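Local coordinates for 1,4-dihydroxy-6-naphtoate synthase (Archaeoglobus fulgidus, PDB 1ZBM), which probably converts cyclic dehypoxanthine futalosine into 1,4-dihydroxy-6-naphthoate, a carbon-carbon lyase step of menaquinone (vitamin K2) biosynthesis, at residues 35-40 / 197-202; 74-79 / 187-192. All blocks are in the same frame, centred on the assembly; numbering follows the deposited sequence.

Contact 1: residues 35-40 / 197-202; sequences DTWLEI and QEEFLR
Loop-to-helix docking through one buried carboxylate joins the turn leading into edge strand 39-44 to helix 194-213, at the rim of the five-stranded sheet. E199 supplies the carboxylate. Its chain leaves the helix with CG opposite the backbone N (chi1 -176°) and bends at chi2, which lays CG against one face of the W37 indole, 3.1 Å from the ring plane and offset toward the rim, while OE2 turns to T36. The hydroxyl T36 OG1 donates to E199 OE2 over 3.2 Å on the anti side of the carboxylate; on the syn side R202 NH2 forms a salt bridge of 2.6 Å with the same oxygen. T36 OG1 also accepts from L38 N at 3.0 Å, the ST turn that suits a threonine here and fixes its hydroxyl. As in other proteins of the periplasmic-binding-protein clan, helices pack against a mixed beta sheet, and L38 continues that packing: its CD1 lies 3.9 Å from F200 CB, at the edge of the F200 ring, and also touches E199 CG. Arginine suits the helix position because its long arm reaches the loop backbone: R202 NH2 donates to D35 O at 2.6 Å, in both the guanidinium and the carbonyl plane, nearly straight at 165°.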
ATOM      1  N   ASP A  35      13.452  18.782   9.573  1.00 29.06           N
ATOM      2  CA  ASP A  35      14.666  18.890  10.366  1.00 29.80           C
ATOM      3  C   ASP A  35      14.871  17.649  11.234  1.00 28.40           C
ATOM      4  O   ASP A  35      14.066  17.359  12.115  1.00 30.35           O
ATOM      5  CB  ASP A  35      14.602  20.144  11.245  1.00 32.41           C
ATOM      6  CG  ASP A  35      15.966  20.590  11.720  1.00 35.86           C
ATOM      7  OD1 ASP A  35      16.824  20.895  10.856  1.00 38.01           O
ATOM      8  OD2 ASP A  35      16.182  20.642  12.953  1.00 38.03           O
ATOM      9  N   THR A  36      15.955  16.922  10.976  1.00 26.71           N
ATOM     10  CA  THR A  36      16.268  15.706  11.721  1.00 24.72           C
ATOM     11  C   THR A  36      17.761  15.433  11.780  1.00 22.03           C
ATOM     12  O   THR A  36      18.490  15.810  10.870  1.00 21.79           O
ATOM     13  CB  THR A  36      15.603  14.474  11.083  1.00 25.48           C
ATOM     14  OG1 THR A  36      16.060  13.291  11.750  1.00 24.86           O
ATOM     15  CG2 THR A  36      15.970  14.381   9.610  1.00 26.77           C
ATOM     16  N   TRP A  37      18.207  14.773  12.847  1.00 21.44           N
ATOM     17  CA  TRP A  37      19.619  14.431  12.979  1.00 21.53           C
ATOM     18  C   TRP A  37      19.925  13.103  12.290  1.00 21.69           C
ATOM     19  O   TRP A  37      21.070  12.668  12.271  1.00 21.50           O
ATOM     20  CB  TRP A  37      20.041  14.352  14.445  1.00 20.95           C
ATOM     21  CG  TRP A  37      19.147  13.511  15.309  1.00 24.27           C
ATOM     22  CD1 TRP A  37      18.043  13.929  15.998  1.00 24.22           C
ATOM     23  CD2 TRP A  37      19.276  12.106  15.572  1.00 21.85           C
ATOM     24  NE1 TRP A  37      17.479  12.876  16.677  1.00 24.22           N
ATOM     25  CE2 TRP A  37      18.218  11.750  16.440  1.00 22.94           C
ATOM     26  CE3 TRP A  37      20.188  11.123  15.173  1.00 22.49           C
ATOM     27  CZ2 TRP A  37      18.039  10.442  16.900  1.00 21.40           C
ATOM     28  CZ3 TRP A  37      20.009   9.822  15.632  1.00 21.65           C
ATOM     29  CH2 TRP A  37      18.945   9.496  16.494  1.00 22.07           C
ATOM     30  N   LEU A  38      18.900  12.472  11.722  1.00 22.38           N
ATOM     31  CA  LEU A  38      19.068  11.210  11.017  1.00 23.39           C
ATOM     32  C   LEU A  38      19.595  11.450   9.606  1.00 23.79           C
ATOM     33  O   LEU A  38      19.130  12.350   8.912  1.00 25.46           O
ATOM     34  CB  LEU A  38      17.733  10.468  10.921  1.00 20.96           C
ATOM     35  CG  LEU A  38      17.176   9.765  12.157  1.00 21.12           C
ATOM     36  CD1 LEU A  38      15.760   9.275  11.864  1.00 17.81           C
ATOM     37  CD2 LEU A  38      18.072   8.592  12.538  1.00 22.44           C
ATOM     38  N   GLU A  39      20.567  10.645   9.186  1.00 25.00           N
ATOM     39  CA  GLU A  39      21.135  10.741   7.842  1.00 26.21           C
ATOM     40  C   GLU A  39      20.401   9.673   7.023  1.00 25.73           C
ATOM     41  O   GLU A  39      20.824   8.521   6.963  1.00 26.65           O
ATOM     42  CB  GLU A  39      22.636  10.450   7.901  1.00 27.83           C
ATOM     43  CG  GLU A  39      23.415  10.751   6.622  1.00 32.14           C
ATOM     44  CD  GLU A  39      24.914  10.489   6.790  1.00 35.39           C
ATOM     45  OE1 GLU A  39      25.532  11.098   7.698  1.00 36.89           O
ATOM     46  OE2 GLU A  39      25.476   9.686   6.011  1.00 37.50           O
ATOM     47  N   ILE A  40      19.302  10.073   6.394  1.00 25.39           N
ATOM     48  CA  ILE A  40      18.468   9.160   5.626  1.00 22.98           C
ATOM     49  C   ILE A  40      18.826   8.973   4.158  1.00 24.38           C
ATOM     50  O   ILE A  40      19.110   9.933   3.436  1.00 24.88           O
ATOM     51  CB  ILE A  40      16.990   9.604   5.701  1.00 22.62           C
ATOM     52  CG1 ILE A  40      16.565   9.730   7.169  1.00 23.41           C
ATOM     53  CG2 ILE A  40      16.105   8.629   4.958  1.00 19.69           C
ATOM     54  CD1 ILE A  40      15.293  10.517   7.380  1.00 21.84           C
ATOM     55  N   GLN A 197      13.990   5.030  16.670  1.00 15.70           N
ATOM     56  CA  GLN A 197      12.570   4.756  16.479  1.00 18.45           C
ATOM     57  C   GLN A 197      11.717   6.007  16.671  1.00 18.94           C
ATOM     58  O   GLN A 197      10.893   6.346  15.816  1.00 19.63           O
ATOM     59  CB  GLN A 197      12.082   3.684  17.450  1.00 17.86           C
ATOM     60  CG  GLN A 197      12.618   2.293  17.205  1.00 18.60           C
ATOM     61  CD  GLN A 197      12.169   1.317  18.292  1.00 20.26           C
ATOM     62  OE1 GLN A 197      10.976   1.201  18.575  1.00 18.70           O
ATOM     63  NE2 GLN A 197      13.124   0.616  18.905  1.00 20.63           N
ATOM     64  N   GLU A 198      11.920   6.706  17.782  1.00 19.19           N
ATOM     65  CA  GLU A 198      11.130   7.897  18.063  1.00 20.69           C
ATOM     66  C   GLU A 198      11.425   9.024  17.091  1.00 19.78           C
ATOM     67  O   GLU A 198      10.516   9.720  16.633  1.00 19.46           O
ATOM     68  CB  GLU A 198      11.384   8.377  19.492  1.00 24.06           C
ATOM     69  CG  GLU A 198      10.309   9.335  20.004  1.00 30.64           C
ATOM     70  CD  GLU A 198       8.995   8.638  20.335  1.00 32.00           C
ATOM     71  OE1 GLU A 198       7.919   9.168  19.945  1.00 32.28           O
ATOM     72  OE2 GLU A 198       9.040   7.572  20.999  1.00 34.00           O
ATOM     73  N   GLU A 199      12.701   9.199  16.766  1.00 19.17           N
ATOM     74  CA  GLU A 199      13.101  10.263  15.854  1.00 18.86           C
ATOM     75  C   GLU A 199      12.483  10.105  14.482  1.00 18.30           C
ATOM     76  O   GLU A 199      11.928  11.054  13.929  1.00 19.24           O
ATOM     77  CB  GLU A 199      14.625  10.301  15.722  1.00 19.89           C
ATOM     78  CG  GLU A 199      15.143  11.441  14.862  1.00 20.14           C
ATOM     79  CD  GLU A 199      14.640  12.796  15.340  1.00 22.11           C
ATOM     80  OE1 GLU A 199      14.455  12.974  16.557  1.00 21.41           O
ATOM     81  OE2 GLU A 199      14.444  13.684  14.492  1.00 21.49           O
ATOM     82  N   PHE A 200      12.584   8.905  13.922  1.00 16.98           N
ATOM     83  CA  PHE A 200      12.028   8.683  12.599  1.00 15.31           C
ATOM     84  C   PHE A 200      10.517   8.827  12.596  1.00 14.60           C
ATOM     85  O   PHE A 200       9.927   9.301  11.621  1.00 17.37           O
ATOM     86  CB  PHE A 200      12.392   7.305  12.070  1.00 15.11           C
ATOM     87  CG  PHE A 200      11.879   7.062  10.699  1.00 15.12           C
ATOM     88  CD1 PHE A 200      12.535   7.592   9.600  1.00 14.97           C
ATOM     89  CD2 PHE A 200      10.682   6.392  10.507  1.00 14.01           C
ATOM     90  CE1 PHE A 200      12.000   7.454   8.327  1.00 16.99           C
ATOM     91  CE2 PHE A 200      10.143   6.252   9.239  1.00 15.50           C
ATOM     92  CZ  PHE A 200      10.799   6.786   8.149  1.00 15.83           C
ATOM     93  N   LEU A 201       9.886   8.392  13.680  1.00 14.72           N
ATOM     94  CA  LEU A 201       8.438   8.509  13.792  1.00 13.77           C
ATOM     95  C   LEU A 201       8.065   9.981  13.730  1.00 15.38           C
ATOM     96  O   LEU A 201       7.099  10.358  13.060  1.00 16.37           O
ATOM     97  CB  LEU A 201       7.949   7.922  15.109  1.00 12.81           C
ATOM     98  CG  LEU A 201       6.495   8.283  15.370  1.00 10.50           C
ATOM     99  CD1 LEU A 201       5.623   7.696  14.277  1.00 10.73           C
ATOM    100  CD2 LEU A 201       6.080   7.764  16.741  1.00 14.27           C
ATOM    101  N   ARG A 202       8.844  10.808  14.429  1.00 16.14           N
ATOM    102  CA  ARG A 202       8.617  12.255  14.463  1.00 16.23           C
ATOM    103  C   ARG A 202       8.776  12.865  13.076  1.00 16.76           C
ATOM    104  O   ARG A 202       7.944  13.660  12.644  1.00 18.50           O
ATOM    105  CB  ARG A 202       9.601  12.936  15.428  1.00 16.69           C
ATOM    106  CG  ARG A 202       9.374  14.452  15.587  1.00 19.74           C
ATOM    107  CD  ARG A 202      10.448  15.110  16.460  1.00 20.61           C
ATOM    108  NE  ARG A 202      11.735  15.161  15.754  1.00 22.45           N
ATOM    109  CZ  ARG A 202      11.998  15.987  14.743  1.00 22.08           C
ATOM    110  NH1 ARG A 202      11.075  16.843  14.322  1.00 22.50           N
ATOM    111  NH2 ARG A 202      13.171  15.940  14.137  1.00 21.00           N
TER

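Contact 2: residues 74-79 / 187-192; sequences DKYRIL and AIRRDL
K75 O is gripped by R190 N, a hydrogen bond of 2.8 Å, and by a water that donates to it at 3.2 Å and weakly to D191 OD1. Inward from this end, R77 and I188 exchange two backbone bonds, R77 N to I188 O at 3.1 Å and I188 N to R77 O at 3.0 Å, an antiparallel hydrogen-bonded pair. Their side chains run together on one face: R77 CG, between its backbone N and carbonyl carbon (chi1 80°), starts an extended chain whose guanidinium lies flat over I188 CG2, with NH2 bonded to Q197. With an alanine here, the I188 methyl would probably lose its flat cover and the Q197 side-chain oxygen this donor. Branched I188 suits the buried strand, its CG2 also meeting L79 CD1 at 3.7 Å. R190 stretches back so that its guanidinium covers R77 CB, its NH2 held by D73 O. The aromatic Y76 lays a face against R189 CG and an edge against the I188 backbone, its hydroxyl bonded to Y59 O. A type I turn, R189 to L192, leads toward helix 194-213; within it R189 NE forms a salt bridge with D191 OD1 at 2.6 Å. This is an antiparallel strand pair, distant in sequence, edging a mixed beta sheet of an alpha/beta fold.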
ATOM      1  N   ASP A  74       8.498 -10.721  13.153  1.00 27.12           N
ATOM      2  CA  ASP A  74       9.529 -11.177  14.081  1.00 27.13           C
ATOM      3  C   ASP A  74      10.726 -10.225  14.063  1.00 26.00           C
ATOM      4  O   ASP A  74      11.362  -9.967  15.089  1.00 24.77           O
ATOM      5  CB  ASP A  74       9.993 -12.602  13.728  1.00 28.44           C
ATOM      6  CG  ASP A  74      10.462 -12.741  12.283  1.00 33.82           C
ATOM      7  OD1 ASP A  74       9.705 -12.351  11.360  1.00 34.72           O
ATOM      8  OD2 ASP A  74      11.589 -13.260  12.054  1.00 33.53           O
ATOM      9  N   LYS A  75      11.021  -9.696  12.882  1.00 23.97           N
ATOM     10  CA  LYS A  75      12.138  -8.778  12.718  1.00 23.33           C
ATOM     11  C   LYS A  75      11.683  -7.325  12.552  1.00 22.25           C
ATOM     12  O   LYS A  75      12.471  -6.393  12.728  1.00 21.43           O
ATOM     13  CB  LYS A  75      12.972  -9.196  11.506  1.00 25.18           C
ATOM     14  CG  LYS A  75      13.796 -10.466  11.709  1.00 25.74           C
ATOM     15  CD  LYS A  75      14.745 -10.325  12.896  1.00 25.72           C
ATOM     16  CE  LYS A  75      15.898 -11.305  12.803  1.00 27.42           C
ATOM     17  NZ  LYS A  75      15.435 -12.655  12.400  1.00 27.04           N
ATOM     18  N   TYR A  76      10.409  -7.139  12.230  1.00 18.87           N
ATOM     19  CA  TYR A  76       9.855  -5.810  12.012  1.00 17.45           C
ATOM     20  C   TYR A  76       8.632  -5.529  12.870  1.00 16.81           C
ATOM     21  O   TYR A  76       7.923  -6.453  13.261  1.00 17.46           O
ATOM     22  CB  TYR A  76       9.448  -5.667  10.542  1.00 16.70           C
ATOM     23  CG  TYR A  76      10.588  -5.427   9.568  1.00 14.79           C
ATOM     24  CD1 TYR A  76      11.165  -4.162   9.441  1.00 13.95           C
ATOM     25  CD2 TYR A  76      11.085  -6.462   8.776  1.00 12.19           C
ATOM     26  CE1 TYR A  76      12.207  -3.930   8.548  1.00 13.24           C
ATOM     27  CE2 TYR A  76      12.127  -6.244   7.881  1.00 15.22           C
ATOM     28  CZ  TYR A  76      12.687  -4.974   7.774  1.00 13.34           C
ATOM     29  OH  TYR A  76      13.734  -4.760   6.921  1.00  9.67           O
ATOM     30  N   ARG A  77       8.386  -4.259  13.174  1.00 16.37           N
ATOM     31  CA  ARG A  77       7.183  -3.896  13.917  1.00 16.67           C
ATOM     32  C   ARG A  77       6.513  -2.772  13.140  1.00 16.12           C
ATOM     33  O   ARG A  77       7.170  -2.058  12.378  1.00 16.24           O
ATOM     34  CB  ARG A  77       7.495  -3.440  15.339  1.00 18.86           C
ATOM     35  CG  ARG A  77       7.976  -2.025  15.479  1.00 21.90           C
ATOM     36  CD  ARG A  77       8.038  -1.658  16.948  1.00 21.27           C
ATOM     37  NE  ARG A  77       8.709  -0.384  17.164  1.00 21.42           N
ATOM     38  CZ  ARG A  77       8.189   0.800  16.860  1.00 21.42           C
ATOM     39  NH1 ARG A  77       6.975   0.880  16.320  1.00 19.18           N
ATOM     40  NH2 ARG A  77       8.883   1.905  17.108  1.00 18.68           N
ATOM     41  N   ILE A  78       5.207  -2.622  13.320  1.00 15.13           N
ATOM     42  CA  ILE A  78       4.466  -1.598  12.604  1.00 14.16           C
ATOM     43  C   ILE A  78       4.712  -0.210  13.160  1.00 14.70           C
ATOM     44  O   ILE A  78       4.608   0.016  14.364  1.00 14.05           O
ATOM     45  CB  ILE A  78       2.960  -1.868  12.639  1.00 14.17           C
ATOM     46  CG1 ILE A  78       2.680  -3.296  12.158  1.00 15.46           C
ATOM     47  CG2 ILE A  78       2.247  -0.874  11.730  1.00 12.28           C
ATOM     48  CD1 ILE A  78       1.300  -3.809  12.534  1.00 15.90           C
ATOM     49  N   LEU A  79       5.059   0.725  12.280  1.00 12.59           N
ATOM     50  CA  LEU A  79       5.300   2.105  12.709  1.00 14.34           C
ATOM     51  C   LEU A  79       3.948   2.822  12.784  1.00 13.50           C
ATOM     52  O   LEU A  79       3.102   2.653  11.913  1.00 13.52           O
ATOM     53  CB  LEU A  79       6.228   2.791  11.714  1.00 15.70           C
ATOM     54  CG  LEU A  79       6.871   4.074  12.204  1.00 20.04           C
ATOM     55  CD1 LEU A  79       7.910   3.780  13.297  1.00 17.76           C
ATOM     56  CD2 LEU A  79       7.543   4.750  11.001  1.00 23.07           C
ATOM     57  N   ALA A 187       6.944  -0.126   8.118  1.00 16.44           N
ATOM     58  CA  ALA A 187       7.579  -1.059   9.030  1.00 16.29           C
ATOM     59  C   ALA A 187       9.007  -0.657   9.409  1.00 16.70           C
ATOM     60  O   ALA A 187       9.808  -0.274   8.549  1.00 16.08           O
ATOM     61  CB  ALA A 187       7.580  -2.446   8.400  1.00 16.53           C
ATOM     62  N   ILE A 188       9.325  -0.759  10.700  1.00 14.97           N
ATOM     63  CA  ILE A 188      10.659  -0.419  11.190  1.00 15.05           C
ATOM     64  C   ILE A 188      11.306  -1.621  11.888  1.00 14.58           C
ATOM     65  O   ILE A 188      10.707  -2.231  12.770  1.00 14.53           O
ATOM     66  CB  ILE A 188      10.617   0.829  12.143  1.00 14.23           C
ATOM     67  CG1 ILE A 188      12.028   1.190  12.622  1.00 14.47           C
ATOM     68  CG2 ILE A 188       9.719   0.569  13.321  1.00 13.72           C
ATOM     69  CD1 ILE A 188      12.091   2.534  13.310  1.00 14.62           C
ATOM     70  N   ARG A 189      12.531  -1.948  11.470  1.00 13.40           N
ATOM     71  CA  ARG A 189      13.276  -3.085  12.001  1.00 14.61           C
ATOM     72  C   ARG A 189      13.307  -3.011  13.528  1.00 14.68           C
ATOM     73  O   ARG A 189      13.409  -1.927  14.098  1.00 15.33           O
ATOM     74  CB  ARG A 189      14.697  -3.103  11.397  1.00 14.12           C
ATOM     75  CG  ARG A 189      15.283  -4.511  11.153  1.00 15.60           C
ATOM     76  CD  ARG A 189      16.451  -4.525  10.141  1.00 15.67           C
ATOM     77  NE  ARG A 189      17.619  -3.784  10.613  1.00 17.28           N
ATOM     78  CZ  ARG A 189      18.609  -3.350   9.832  1.00 18.77           C
ATOM     79  NH1 ARG A 189      18.587  -3.581   8.522  1.00 16.33           N
ATOM     80  NH2 ARG A 189      19.616  -2.666  10.366  1.00 14.94           N
ATOM     81  N   ARG A 190      13.206  -4.154  14.197  1.00 15.56           N
ATOM     82  CA  ARG A 190      13.179  -4.157  15.654  1.00 17.84           C
ATOM     83  C   ARG A 190      14.526  -3.964  16.344  1.00 19.78           C
ATOM     84  O   ARG A 190      14.570  -3.694  17.546  1.00 20.62           O
ATOM     85  CB  ARG A 190      12.528  -5.451  16.152  1.00 20.12           C
ATOM     86  CG  ARG A 190      11.042  -5.603  15.801  1.00 19.26           C
ATOM     87  CD  ARG A 190      10.543  -6.999  16.170  1.00 21.46           C
ATOM     88  NE  ARG A 190       9.150  -7.237  15.802  1.00 19.29           N
ATOM     89  CZ  ARG A 190       8.105  -6.742  16.457  1.00 18.42           C
ATOM     90  NH1 ARG A 190       8.283  -5.973  17.521  1.00 17.99           N
ATOM     91  NH2 ARG A 190       6.878  -7.032  16.046  1.00 21.52           N
ATOM     92  N   ASP A 191      15.622  -4.089  15.598  1.00 21.61           N
ATOM     93  CA  ASP A 191      16.957  -3.935  16.184  1.00 22.93           C
ATOM     94  C   ASP A 191      17.451  -2.488  16.287  1.00 22.50           C
ATOM     95  O   ASP A 191      18.567  -2.242  16.759  1.00 24.62           O
ATOM     96  CB  ASP A 191      17.983  -4.740  15.385  1.00 24.47           C
ATOM     97  CG  ASP A 191      18.294  -4.107  14.053  1.00 25.76           C
ATOM     98  OD1 ASP A 191      17.407  -4.089  13.179  1.00 26.31           O
ATOM     99  OD2 ASP A 191      19.424  -3.606  13.882  1.00 30.47           O
ATOM    100  N   LEU A 192      16.641  -1.534  15.843  1.00 20.14           N
ATOM    101  CA  LEU A 192      17.028  -0.125  15.909  1.00 19.39           C
ATOM    102  C   LEU A 192      16.762   0.412  17.305  1.00 18.73           C
ATOM    103  O   LEU A 192      15.810  -0.004  17.963  1.00 19.03           O
ATOM    104  CB  LEU A 192      16.229   0.692  14.900  1.00 19.62           C
ATOM    105  CG  LEU A 192      16.312   0.227  13.447  1.00 20.24           C
ATOM    106  CD1 LEU A 192      15.496   1.172  12.584  1.00 19.06           C
ATOM    107  CD2 LEU A 192      17.774   0.200  12.988  1.00 19.23           C
TER
HETATM  108  O   HOH W   1      15.465  -6.817  13.879  1.00 16.44           O
HETATM  109  O   HOH W   2      11.639  -1.172  16.596  1.00 34.47           O

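Both contacts belong to the same five-stranded sheet, but at opposite borders of it: contact 1 lies by edge strand 39-44, contact 2 on edge strand 76-86 and its neighbour 181-189. Each grades from core to surface: L38, E199 and F200 are buried in contact 1 and D35 and R202 exposed; in contact 2 Y76, L79, A187 and I188 are buried, D74, K75 and R190 exposed. Helix side chains make contact 1, reaching a hydroxyl and one backbone carbonyl of the loop; contact 2, the larger, rests on strand pairing. Helix 194-213 follows strand 181-189 and ties the two together: Q197 bonds to R77 and L192 O, and F200 packs on L79. Along the chain, contact 2 is nested within the loop closed by contact 1.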